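Local coordinates for protein D-glycero-beta-D-manno-heptose-1,7-bisphosphate 7-phosphatase (Mesorhizobium loti, PDB 2O2X) that removes the C-7 phosphate of D-glycero-beta-D-manno-heptose 1,7-bisphosphate, a magnesium-dependent step in making ADP-L-glycero-beta-D-manno-heptose, at residues A[73-78]-A[111-116]; A[84-89]-A[119-124]. All coordinates share one frame; numbering follows the deposited sequence.

Contact 1 of 2, residues A[73-78]-A[111-116]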
# COMPACT_ATOMS: atom_id res chain seq x y z
N ILE A 73 12.28 7.26 3.58
CA ILE A 73 11.85 5.89 3.28
C ILE A 73 10.73 5.97 2.23
O ILE A 73 9.76 6.69 2.46
CB ILE A 73 11.32 5.23 4.60
CG1 ILE A 73 12.51 5.02 5.55
CG2 ILE A 73 10.55 3.94 4.38
CD1 ILE A 73 13.69 4.34 4.88
N PRO A 74 10.89 5.26 1.09
CA PRO A 74 9.80 5.33 0.11
C PRO A 74 8.49 4.75 0.67
O PRO A 74 8.50 3.73 1.39
CB PRO A 74 10.30 4.48 -1.06
CG PRO A 74 11.36 3.67 -0.50
CD PRO A 74 11.97 4.37 0.64
N VAL A 75 7.39 5.41 0.32
CA VAL A 75 6.05 4.96 0.66
C VAL A 75 5.38 4.41 -0.58
O VAL A 75 5.25 5.10 -1.59
CB VAL A 75 5.23 6.09 1.29
CG1 VAL A 75 3.80 5.63 1.57
CG2 VAL A 75 5.91 6.64 2.58
N VAL A 76 5.01 3.14 -0.53
CA VAL A 76 4.51 2.40 -1.68
C VAL A 76 3.09 1.93 -1.42
O VAL A 76 2.85 1.15 -0.49
CB VAL A 76 5.41 1.21 -2.04
CG1 VAL A 76 4.88 0.46 -3.24
CG2 VAL A 76 6.87 1.67 -2.28
N VAL A 77 2.15 2.42 -2.23
CA VAL A 77 0.74 2.02 -2.12
C VAL A 77 0.56 0.75 -2.91
O VAL A 77 0.93 0.71 -4.08
CB VAL A 77 -0.19 3.12 -2.62
CG1 VAL A 77 -1.66 2.65 -2.55
CG2 VAL A 77 0.00 4.41 -1.79
N VAL A 78 -0.01 -0.28 -2.30
CA VAL A 78 -0.26 -1.57 -2.98
C VAL A 78 -1.73 -1.91 -2.73
O VAL A 78 -2.15 -2.15 -1.60
CB VAL A 78 0.68 -2.72 -2.52
CG1 VAL A 78 2.06 -2.50 -3.07
CG2 VAL A 78 0.72 -2.85 -0.98
N PHE A 111 3.20 12.62 1.24
CA PHE A 111 3.22 12.08 -0.11
C PHE A 111 3.56 10.60 -0.14
O PHE A 111 4.03 10.02 0.85
CB PHE A 111 4.23 12.85 -0.98
CG PHE A 111 5.48 13.15 -0.29
CD1 PHE A 111 6.47 12.20 -0.19
CD2 PHE A 111 5.69 14.38 0.33
CE1 PHE A 111 7.67 12.47 0.48
CE2 PHE A 111 6.87 14.66 0.98
CZ PHE A 111 7.86 13.70 1.07
N VAL A 112 3.31 10.00 -1.30
CA VAL A 112 3.75 8.64 -1.56
C VAL A 112 4.69 8.67 -2.78
O VAL A 112 4.83 9.69 -3.47
CB VAL A 112 2.59 7.68 -1.78
CG1 VAL A 112 1.54 7.80 -0.65
CG2 VAL A 112 1.93 7.86 -3.11
N ASP A 113 5.34 7.54 -3.01
CA ASP A 113 6.41 7.42 -4.02
C ASP A 113 6.14 6.42 -5.14
O ASP A 113 6.78 6.46 -6.20
CB ASP A 113 7.70 7.11 -3.30
CG ASP A 113 8.03 8.18 -2.29
OD1 ASP A 113 8.31 9.33 -2.76
OD2 ASP A 113 7.93 7.93 -1.06
N MSE A 114 5.18 5.53 -4.94
CA MSE A 114 4.81 4.60 -5.99
C MSE A 114 3.40 4.08 -5.68
O MSE A 114 3.04 3.92 -4.50
CB MSE A 114 5.81 3.45 -6.08
CG MSE A 114 5.54 2.46 -7.17
SE MSE A 114 6.92 1.15 -7.47
CE MSE A 114 8.14 2.25 -8.46
N VAL A 115 2.63 3.84 -6.73
CA VAL A 115 1.32 3.17 -6.61
C VAL A 115 1.28 1.94 -7.51
O VAL A 115 1.55 2.06 -8.71
CB VAL A 115 0.17 4.12 -7.02
CG1 VAL A 115 -1.19 3.41 -6.99
CG2 VAL A 115 0.15 5.36 -6.13
N LEU A 116 0.93 0.79 -6.93
CA LEU A 116 0.62 -0.42 -7.69
C LEU A 116 -0.80 -0.85 -7.38
O LEU A 116 -1.25 -0.76 -6.23
CB LEU A 116 1.59 -1.57 -7.42
CG LEU A 116 3.07 -1.21 -7.60
CD1 LEU A 116 3.69 -0.76 -6.30
CD2 LEU A 116 3.87 -2.42 -8.07
O HOH W 1 8.78 8.96 1.32

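Contact 2 of 2, residues A[84-89]-A[119-124]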
# COMPACT_ATOMS: atom_id res chain seq x y z
N ILE A 84 -12.87 -3.30 -10.58
CA ILE A 84 -12.59 -3.17 -12.00
C ILE A 84 -12.93 -4.46 -12.73
O ILE A 84 -13.65 -4.42 -13.72
CB ILE A 84 -11.12 -2.67 -12.24
CG1 ILE A 84 -10.98 -1.27 -11.65
CG2 ILE A 84 -10.80 -2.66 -13.73
CD1 ILE A 84 -9.58 -0.71 -11.65
N ALA A 85 -12.47 -5.60 -12.24
CA ALA A 85 -12.83 -6.88 -12.84
C ALA A 85 -14.32 -7.15 -12.79
O ALA A 85 -14.87 -7.86 -13.66
CB ALA A 85 -12.09 -8.02 -12.18
N ARG A 86 -14.95 -6.64 -11.75
CA ARG A 86 -16.38 -6.88 -11.50
C ARG A 86 -17.30 -5.91 -12.24
O ARG A 86 -18.52 -6.03 -12.17
CB ARG A 86 -16.64 -6.84 -10.02
CG ARG A 86 -15.81 -7.88 -9.30
CD ARG A 86 -15.78 -7.71 -7.83
NE ARG A 86 -16.83 -8.48 -7.22
CZ ARG A 86 -16.77 -8.96 -5.98
NH1 ARG A 86 -15.69 -8.73 -5.21
NH2 ARG A 86 -17.78 -9.67 -5.52
N GLY A 87 -16.72 -4.95 -12.94
CA GLY A 87 -17.52 -4.03 -13.78
C GLY A 87 -18.12 -2.86 -13.02
O GLY A 87 -18.90 -2.05 -13.58
N TYR A 88 -17.76 -2.72 -11.76
CA TYR A 88 -18.27 -1.64 -10.96
C TYR A 88 -17.69 -0.30 -11.38
O TYR A 88 -18.28 0.75 -11.10
CB TYR A 88 -17.95 -1.89 -9.48
CG TYR A 88 -18.48 -3.17 -8.89
CD1 TYR A 88 -19.62 -3.79 -9.38
CD2 TYR A 88 -17.85 -3.74 -7.80
CE1 TYR A 88 -20.09 -4.98 -8.84
CE2 TYR A 88 -18.32 -4.90 -7.23
CZ TYR A 88 -19.44 -5.51 -7.75
OH TYR A 88 -19.90 -6.70 -7.18
N PHE A 89 -16.50 -0.34 -11.95
CA PHE A 89 -15.80 0.85 -12.48
C PHE A 89 -14.58 0.37 -13.29
O PHE A 89 -14.33 -0.82 -13.41
CB PHE A 89 -15.45 1.87 -11.39
CG PHE A 89 -14.58 1.32 -10.27
CD1 PHE A 89 -15.17 0.72 -9.19
CD2 PHE A 89 -13.21 1.48 -10.29
CE1 PHE A 89 -14.39 0.21 -8.16
CE2 PHE A 89 -12.42 0.99 -9.26
CZ PHE A 89 -13.02 0.34 -8.19
N ALA A 119 -6.36 -5.33 -10.60
CA ALA A 119 -7.81 -5.42 -10.86
C ALA A 119 -8.36 -6.84 -10.83
O ALA A 119 -9.57 -7.02 -10.67
CB ALA A 119 -8.13 -4.80 -12.18
N TYR A 120 -7.51 -7.83 -11.05
CA TYR A 120 -7.98 -9.19 -11.30
C TYR A 120 -8.70 -9.79 -10.11
O TYR A 120 -8.25 -9.68 -8.96
CB TYR A 120 -6.79 -10.08 -11.63
CG TYR A 120 -6.01 -9.69 -12.87
CD1 TYR A 120 -6.63 -9.59 -14.11
CD2 TYR A 120 -4.64 -9.46 -12.82
CE1 TYR A 120 -5.90 -9.24 -15.27
CE2 TYR A 120 -3.90 -9.12 -13.97
CZ TYR A 120 -4.54 -9.02 -15.18
OH TYR A 120 -3.81 -8.67 -16.30
N HIS A 121 -9.83 -10.46 -10.35
CA HIS A 121 -10.56 -11.10 -9.27
C HIS A 121 -11.37 -12.27 -9.80
O HIS A 121 -11.95 -12.17 -10.88
CB HIS A 121 -11.48 -10.07 -8.60
CG HIS A 121 -12.13 -10.54 -7.33
ND1 HIS A 121 -13.32 -11.24 -7.31
CD2 HIS A 121 -11.77 -10.37 -6.04
CE1 HIS A 121 -13.65 -11.50 -6.06
NE2 HIS A 121 -12.74 -10.97 -5.26
N GLU A 122 -11.49 -13.31 -8.98
CA GLU A 122 -12.22 -14.56 -9.35
C GLU A 122 -13.68 -14.35 -9.71
O GLU A 122 -14.23 -15.10 -10.53
CB GLU A 122 -12.11 -15.58 -8.22
CG GLU A 122 -12.76 -15.18 -6.92
CD GLU A 122 -14.21 -15.61 -6.79
OE1 GLU A 122 -14.67 -16.47 -7.58
OE2 GLU A 122 -14.88 -15.08 -5.87
N ALA A 123 -14.31 -13.34 -9.10
CA ALA A 123 -15.72 -13.05 -9.32
C ALA A 123 -15.95 -12.01 -10.39
O ALA A 123 -17.05 -11.47 -10.53
CB ALA A 123 -16.38 -12.62 -8.00
N GLY A 124 -14.93 -11.74 -11.19
CA GLY A 124 -15.04 -10.79 -12.23
C GLY A 124 -15.89 -11.34 -13.34
O GLY A 124 -16.33 -12.50 -13.34
O HOH W 2 -18.77 -9.72 -9.24

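Contact 1 of 2, residues A[73-78]-A[111-116]
Val75 to Val78 and Met114 to Leu116 run side by side as neighbouring parallel strands in the central sheet of this HAD-type phosphatase. Met114 is present as selenomethionine. Helix 91-107 lies in the connection between them, as in a beta-alpha-beta crossover.

Backbone hydrogen bonds set the register. Val77 bonds to strand 114-116 through both its N and its O: its N binds Met114 O at 2.9 Å, and its O accepts Leu116 N in a nearly straight bond (175° at the hydrogen). At the start of the pair, Val75 O accepts Asp113 N at 2.8 Å and a weak bond from Met114 N.

One side chain joins this pattern. Asp113 CG stands beside its own backbone N (chi1 -59°), which brings OD2 to Val75 N at 2.9 Å. The bond is almost straight and uses the anti lone pair of OD2. Water 1 donates to both OD2 and Ile73 O. The other oxygen, OD1, forms a salt bridge with Arg25.

Apolar contacts occur on both faces. On one face, the Leu116 side chain crosses that of Val76 obliquely, CD1 to CG1 3.5 Å, and lies beside that of Val78, CD1 to CG1 4.0 Å. Met142 of helix 141-150 packs on Val78 and Leu116. On the face of Val77 and Val115, Val112 CG1 touches two valines, 3.8 Å from Val75 CG1 and 3.9 Å from Val77 CG2. Leu102 and Leu105 of helix 91-107 pack on Val112.

The Asp113 carboxylate is buried, yet both oxygens have partners. The Arg25 charge and the Val75 N-H would probably favour its ionised form. The carboxylate thus extends the strand pairing to Val75 N, while the side-chain contacts on the two faces are hydrocarbon.

Contact 2 of 2, residues A[84-89]-A[119-124]
A Schellman motif, closing the short helix 82-85, meets a type I beta turn from His121 to Gly124 in the loop after strand 114-118. Gly87, with positive phi, ends the helix, and its N bonds back to Ile84 O.

No direct hydrogen bond joins the two segments. A stack and a bridging water take its place. The guanidinium of Arg86 lies flat on the His121 ring, with planes 19° apart and centres 4.5 Å apart. Arg86 NH1 does the touching, off-centre over the ring face and 3.5 Å from His121 CE1. A bend in the arginine chain at chi3 (92°) turns the group over the ring. Ala123 CB also lies over a guanidinium face, near its rim.

The ring is held from within its own turn. Ala123 N donates to His121 ND1 at 2.9 Å, from a position tilted out of the ring plane. His121 also lies near Ser82 and Arg136, which probably bind substrate, so the stack borders the likely substrate site.

Nearer the sheet the segments approach closely. Ala85 CB approaches Ala119 O, and Ile84 CB makes an apolar contact with Ala119 CB at 3.7 Å. Trp91 of helix 91-107 touches both Ile84 and Ala119. Gly124 CA comes to 3.3 Å from Ala85 O. At the outer end, water 2 accepts from Arg86 NE at 3.1 Å and donates to Ala123 O at 2.8 Å.

Contact 1 lies in the central sheet, its centre about 7 Å from the chain centre. The centre of contact 2 lies about 19 Å from the chain centre, and the centres of the two contacts are about 23 Å apart. Their segments alternate along the chain: 73-78, 84-89, 111-116, 119-124. Strand 75-80 leads into helix 82-85, and strand 114-118 leads into the loop of 119-124. The two chain paths paired in the sheet therefore meet again beyond the strand ends. Helix 91-107 connects them and touches both contacts. Thr79, Asn80, Gln81 and Ser82, which probably bind substrate, fall between segments 73-78 and 84-89, so in sequence the two segments flank these residues.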